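Local coordinates for protein alkaline serine protease (Pseudoalteromonas sp., PDB 1Y9Z) that probably cleaves peptide bonds as a cold-adapted, subtilisin-like alkaline serine protease, at residues H186-G200 with L405-I419. Numbering follows the deposited sequence.
Sequences HAAFSQYTDQVEISG and LSVAGRDNQTGYGMI. With CA (calcium ion), chain D; NA (sodium ion), chain F; NA (sodium ion), chain E.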
loop_
_atom_site.group_PDB
_atom_site.type_symbol
_atom_site.label_atom_id
_atom_site.label_comp_id
_atom_site.label_asym_id
_atom_site.label_seq_id
_atom_site.Cartn_x
_atom_site.Cartn_y
_atom_site.Cartn_z
ATOM N N HIS A 186 9.170 8.183 -6.742
ATOM C CA HIS A 186 9.203 8.335 -5.295
ATOM C C HIS A 186 7.921 9.016 -4.817
ATOM O O HIS A 186 7.506 10.035 -5.364
ATOM C CB HIS A 186 10.434 9.165 -4.903
ATOM C CG HIS A 186 10.433 9.632 -3.481
ATOM N ND1 HIS A 186 10.236 10.951 -3.132
ATOM C CD2 HIS A 186 10.616 8.959 -2.320
ATOM C CE1 HIS A 186 10.298 11.071 -1.818
ATOM N NE2 HIS A 186 10.528 9.877 -1.301
ATOM N N ALA A 187 7.287 8.433 -3.804
ATOM C CA ALA A 187 6.061 8.995 -3.248
ATOM C C ALA A 187 6.406 10.290 -2.520
ATOM O O ALA A 187 7.287 10.310 -1.660
ATOM C CB ALA A 187 5.423 8.003 -2.289
ATOM N N ALA A 188 5.702 11.364 -2.855
ATOM C CA ALA A 188 5.967 12.665 -2.253
ATOM C C ALA A 188 5.981 12.664 -0.728
ATOM O O ALA A 188 6.718 13.433 -0.109
ATOM C CB ALA A 188 4.953 13.690 -2.761
ATOM N N PHE A 189 5.175 11.802 -0.119
ATOM C CA PHE A 189 5.096 11.736 1.338
ATOM C C PHE A 189 6.169 10.878 2.000
ATOM O O PHE A 189 6.379 10.970 3.208
ATOM C CB PHE A 189 3.728 11.190 1.764
ATOM C CG PHE A 189 3.445 9.797 1.253
ATOM C CD1 PHE A 189 2.553 9.596 0.206
ATOM C CD2 PHE A 189 4.099 8.691 1.793
ATOM C CE1 PHE A 189 2.320 8.315 -0.297
ATOM C CE2 PHE A 189 3.875 7.411 1.298
ATOM C CZ PHE A 189 2.985 7.223 0.251
ATOM N N SER A 190 6.834 10.036 1.215
ATOM C CA SER A 190 7.836 9.123 1.754
ATOM C C SER A 190 9.070 9.834 2.296
ATOM O O SER A 190 9.802 10.483 1.553
ATOM C CB SER A 190 8.230 8.108 0.676
ATOM O OG SER A 190 8.992 7.046 1.214
ATOM N N GLN A 191 9.297 9.708 3.600
ATOM C CA GLN A 191 10.445 10.352 4.228
ATOM C C GLN A 191 11.751 9.881 3.602
ATOM O O GLN A 191 11.945 8.691 3.350
ATOM C CB GLN A 191 10.430 10.089 5.738
ATOM C CG GLN A 191 9.413 10.963 6.466
ATOM C CD GLN A 191 9.150 10.528 7.893
ATOM O OE1 GLN A 191 10.071 10.404 8.706
ATOM N NE2 GLN A 191 7.883 10.306 8.212
ATOM N N TYR A 192 12.641 10.833 3.338
ATOM C CA TYR A 192 13.927 10.529 2.726
ATOM C C TYR A 192 15.062 10.723 3.729
ATOM O O TYR A 192 15.242 11.810 4.281
ATOM C CB TYR A 192 14.140 11.410 1.484
ATOM C CG TYR A 192 14.049 12.900 1.740
ATOM C CD1 TYR A 192 12.812 13.540 1.880
ATOM C CD2 TYR A 192 15.204 13.670 1.860
ATOM C CE1 TYR A 192 12.737 14.914 2.133
ATOM C CE2 TYR A 192 15.139 15.033 2.113
ATOM C CZ TYR A 192 13.908 15.651 2.248
ATOM O OH TYR A 192 13.868 17.006 2.497
ATOM N N THR A 193 15.826 9.660 3.965
ATOM C CA THR A 193 16.928 9.709 4.923
ATOM C C THR A 193 18.078 8.842 4.442
ATOM O O THR A 193 17.932 8.083 3.481
ATOM C CB THR A 193 16.507 9.151 6.298
ATOM O OG1 THR A 193 16.453 7.720 6.220
ATOM C CG2 THR A 193 15.139 9.686 6.714
ATOM N N ASP A 194 19.219 8.943 5.116
ATOM C CA ASP A 194 20.356 8.123 4.738
ATOM C C ASP A 194 20.207 6.703 5.276
ATOM O O ASP A 194 21.094 5.870 5.104
ATOM C CB ASP A 194 21.689 8.753 5.186
ATOM C CG ASP A 194 21.741 9.073 6.668
ATOM O OD1 ASP A 194 20.802 8.730 7.411
ATOM O OD2 ASP A 194 22.750 9.680 7.091
ATOM N N GLN A 195 19.075 6.438 5.926
ATOM C CA GLN A 195 18.771 5.105 6.444
ATOM C C GLN A 195 17.879 4.361 5.446
ATOM O O GLN A 195 17.895 3.134 5.411
ATOM C CB GLN A 195 18.053 5.182 7.794
ATOM C CG GLN A 195 18.958 5.352 9.009
ATOM C CD GLN A 195 19.704 4.079 9.384
ATOM O OE1 GLN A 195 19.151 2.976 9.325
ATOM N NE2 GLN A 195 20.958 4.229 9.795
ATOM N N VAL A 196 17.099 5.097 4.650
ATOM C CA VAL A 196 16.222 4.466 3.660
ATOM C C VAL A 196 17.082 3.472 2.895
ATOM O O VAL A 196 18.102 3.829 2.301
ATOM C CB VAL A 196 15.596 5.502 2.706
ATOM C CG1 VAL A 196 14.888 4.794 1.544
ATOM C CG2 VAL A 196 14.582 6.343 3.473
ATOM N N GLU A 197 16.645 2.219 2.910
ATOM C CA GLU A 197 17.404 1.121 2.330
ATOM C C GLU A 197 16.839 0.472 1.072
ATOM O O GLU A 197 17.590 0.055 0.189
ATOM C CB GLU A 197 17.561 0.067 3.425
ATOM C CG GLU A 197 18.705 -0.902 3.281
ATOM C CD GLU A 197 18.908 -1.691 4.557
ATOM O OE1 GLU A 197 18.860 -1.074 5.644
ATOM O OE2 GLU A 197 19.118 -2.916 4.485
ATOM N N ILE A 198 15.521 0.377 0.993
ATOM C CA ILE A 198 14.900 -0.272 -0.149
ATOM C C ILE A 198 13.492 0.280 -0.328
ATOM O O ILE A 198 12.922 0.842 0.609
ATOM C CB ILE A 198 14.886 -1.805 0.089
ATOM C CG1 ILE A 198 14.660 -2.550 -1.223
ATOM C CG2 ILE A 198 13.818 -2.168 1.112
ATOM C CD1 ILE A 198 14.986 -4.032 -1.130
ATOM N N SER A 199 12.939 0.128 -1.527
ATOM C CA SER A 199 11.608 0.633 -1.829
ATOM C C SER A 199 10.598 -0.457 -2.141
ATOM O O SER A 199 10.952 -1.566 -2.549
ATOM C CB SER A 199 11.658 1.589 -3.020
ATOM O OG SER A 199 12.483 2.708 -2.753
ATOM N N GLY A 200 9.330 -0.114 -1.948
ATOM C CA GLY A 200 8.253 -1.039 -2.235
ATOM C C GLY A 200 7.028 -0.264 -2.675
ATOM O O GLY A 200 6.969 0.956 -2.506
ATOM N N LEU A 405 16.601 2.870 -8.618
ATOM C CA LEU A 405 15.605 3.855 -9.034
ATOM C C LEU A 405 16.183 5.259 -8.895
ATOM O O LEU A 405 17.230 5.445 -8.282
ATOM C CB LEU A 405 14.350 3.753 -8.158
ATOM C CG LEU A 405 13.605 2.421 -8.061
ATOM C CD1 LEU A 405 12.376 2.598 -7.171
ATOM C CD2 LEU A 405 13.193 1.953 -9.445
ATOM N N SER A 406 15.494 6.243 -9.465
ATOM C CA SER A 406 15.934 7.632 -9.381
ATOM C C SER A 406 17.386 7.785 -9.829
ATOM O O SER A 406 17.827 7.119 -10.766
ATOM C CB SER A 406 15.769 8.132 -7.941
ATOM O OG SER A 406 16.020 9.522 -7.837
ATOM N N VAL A 407 18.125 8.665 -9.161
ATOM C CA VAL A 407 19.525 8.888 -9.500
ATOM C C VAL A 407 20.308 7.593 -9.313
ATOM O O VAL A 407 19.983 6.777 -8.449
ATOM C CB VAL A 407 20.143 9.999 -8.615
ATOM C CG1 VAL A 407 20.108 9.583 -7.154
ATOM C CG2 VAL A 407 21.570 10.287 -9.057
ATOM N N ALA A 408 21.338 7.405 -10.133
ATOM C CA ALA A 408 22.164 6.206 -10.063
ATOM C C ALA A 408 22.737 6.000 -8.666
ATOM O O ALA A 408 23.188 6.951 -8.021
ATOM C CB ALA A 408 23.297 6.296 -11.081
ATOM N N GLY A 409 22.719 4.753 -8.208
ATOM C CA GLY A 409 23.244 4.432 -6.894
ATOM C C GLY A 409 22.242 4.645 -5.778
ATOM O O GLY A 409 21.121 5.095 -6.007
ATOM N N ARG A 410 22.651 4.322 -4.558
ATOM C CA ARG A 410 21.773 4.484 -3.412
ATOM C C ARG A 410 21.446 5.957 -3.194
ATOM O O ARG A 410 22.320 6.814 -3.298
ATOM C CB ARG A 410 22.438 3.922 -2.153
ATOM C CG ARG A 410 21.554 3.982 -0.917
ATOM C CD ARG A 410 22.257 3.424 0.313
ATOM N NE ARG A 410 21.349 3.378 1.456
ATOM C CZ ARG A 410 21.589 2.721 2.586
ATOM N NH1 ARG A 410 20.695 2.741 3.566
ATOM N NH2 ARG A 410 22.718 2.040 2.740
ATOM N N ASP A 411 20.179 6.252 -2.920
ATOM C CA ASP A 411 19.766 7.623 -2.641
ATOM C C ASP A 411 18.806 7.620 -1.456
ATOM O O ASP A 411 18.265 6.571 -1.091
ATOM C CB ASP A 411 19.131 8.290 -3.872
ATOM C CG ASP A 411 18.014 7.474 -4.482
ATOM O OD1 ASP A 411 18.253 6.816 -5.516
ATOM O OD2 ASP A 411 16.900 7.493 -3.920
ATOM N N ASN A 412 18.611 8.785 -0.847
ATOM C CA ASN A 412 17.749 8.905 0.327
ATOM C C ASN A 412 16.264 8.707 0.055
ATOM O O ASN A 412 15.500 8.400 0.971
ATOM C CB ASN A 412 17.951 10.266 1.003
ATOM C CG ASN A 412 19.328 10.421 1.631
ATOM O OD1 ASN A 412 19.587 11.403 2.326
ATOM N ND2 ASN A 412 20.213 9.458 1.391
ATOM N N GLN A 413 15.850 8.895 -1.191
ATOM C CA GLN A 413 14.443 8.726 -1.539
ATOM C C GLN A 413 14.018 7.273 -1.724
ATOM O O GLN A 413 12.978 6.856 -1.211
ATOM C CB GLN A 413 14.110 9.497 -2.821
ATOM C CG GLN A 413 13.974 10.999 -2.635
ATOM C CD GLN A 413 15.298 11.702 -2.412
ATOM O OE1 GLN A 413 15.354 12.738 -1.747
ATOM N NE2 GLN A 413 16.369 11.156 -2.979
ATOM N N THR A 414 14.831 6.503 -2.439
ATOM C CA THR A 414 14.497 5.114 -2.744
ATOM C C THR A 414 15.471 4.040 -2.256
ATOM O O THR A 414 15.267 2.852 -2.519
ATOM C CB THR A 414 14.322 4.949 -4.266
ATOM O OG1 THR A 414 15.561 5.248 -4.927
ATOM C CG2 THR A 414 13.249 5.900 -4.780
ATOM N N GLY A 415 16.518 4.443 -1.543
ATOM C CA GLY A 415 17.488 3.473 -1.067
ATOM C C GLY A 415 18.176 2.804 -2.245
ATOM O O GLY A 415 18.576 3.476 -3.195
ATOM N N TYR A 416 18.314 1.483 -2.193
ATOM C CA TYR A 416 18.946 0.753 -3.286
ATOM C C TYR A 416 17.987 0.541 -4.453
ATOM O O TYR A 416 18.396 0.101 -5.528
ATOM C CB TYR A 416 19.481 -0.590 -2.786
ATOM C CG TYR A 416 20.704 -0.440 -1.911
ATOM C CD1 TYR A 416 21.900 0.057 -2.434
ATOM C CD2 TYR A 416 20.661 -0.762 -0.557
ATOM C CE1 TYR A 416 23.021 0.229 -1.627
ATOM C CE2 TYR A 416 21.777 -0.591 0.260
ATOM C CZ TYR A 416 22.952 -0.095 -0.283
ATOM O OH TYR A 416 24.049 0.092 0.529
ATOM N N GLY A 417 16.714 0.858 -4.245
ATOM C CA GLY A 417 15.747 0.708 -5.317
ATOM C C GLY A 417 14.574 -0.197 -5.002
ATOM O O GLY A 417 14.298 -0.505 -3.844
ATOM N N MET A 418 13.887 -0.628 -6.055
ATOM C CA MET A 418 12.723 -1.494 -5.917
ATOM C C MET A 418 13.120 -2.932 -5.613
ATOM O O MET A 418 13.952 -3.515 -6.310
ATOM C CB MET A 418 11.895 -1.456 -7.203
ATOM C CG MET A 418 10.565 -2.175 -7.092
ATOM S SD MET A 418 9.451 -1.328 -5.960
ATOM C CE MET A 418 7.946 -1.286 -6.930
ATOM N N ILE A 419 12.522 -3.503 -4.573
ATOM C CA ILE A 419 12.817 -4.877 -4.196
ATOM C C ILE A 419 12.491 -5.799 -5.375
ATOM O O ILE A 419 11.517 -5.580 -6.095
ATOM C CB ILE A 419 12.013 -5.288 -2.938
ATOM C CG1 ILE A 419 12.484 -6.655 -2.441
ATOM C CG2 ILE A 419 10.517 -5.278 -3.242
ATOM C CD1 ILE A 419 12.026 -6.985 -1.036
HETATM CA CA CA D . 19.081 5.245 -7.017
HETATM NA NA NA F . 17.748 1.043 7.021
HETATM NA NA NA E . 17.566 1.194 9.382
HETATM O O HOH W 1 11.419 7.983 0.712
HETATM O O HOH W 2 19.727 6.118 1.870
HETATM O O HOH W 3 21.155 0.832 5.661
HETATM O O HOH W 4 17.654 3.742 -5.784
#
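Thr414 O is gripped from opposite faces of its carbonyl plane, by Ser199 OG at 2.8 Å and by Gly417 N at 3.0 Å, the latter closing a type II' beta turn. Serine suits position 199 because its short hydroxyl, anti to its own carbonyl carbon (chi1 -61°), donates within a buried seam. Ser199 N donates to Gly417 O at 2.8 Å and Ile419 N to Ser199 O, the two bonds that make a single beta bridge between Ser199 and Met418. Gly415, at positive phi, packs its CA against Val196 O and the Glu197 backbone, leaving no room for a side chain. The fully extended Arg410 sends NH1 to Val196 O at 3.1 Å, approaching from above the carbonyl plane; water 3 links the same NH1 to Glu197 OE1, itself a sodium ligand, while Arg395 forms a salt bridge with Glu197 OE2. Gln413 lays CG over the centre of the His186 ring, 3.7 Å from its centroid, a CH-pi contact. Asp411 splits its two oxygens: OD1 binds calcium at 2.3 Å, and OD2 accepts from Thr414 N, in an Asx motif, and from Thr414 OG1, which suits threonine here. A calcium-bound loop is thus docked on edge strand 196-201 of the subtilisin-like alpha/beta domain, beside its sodium sites.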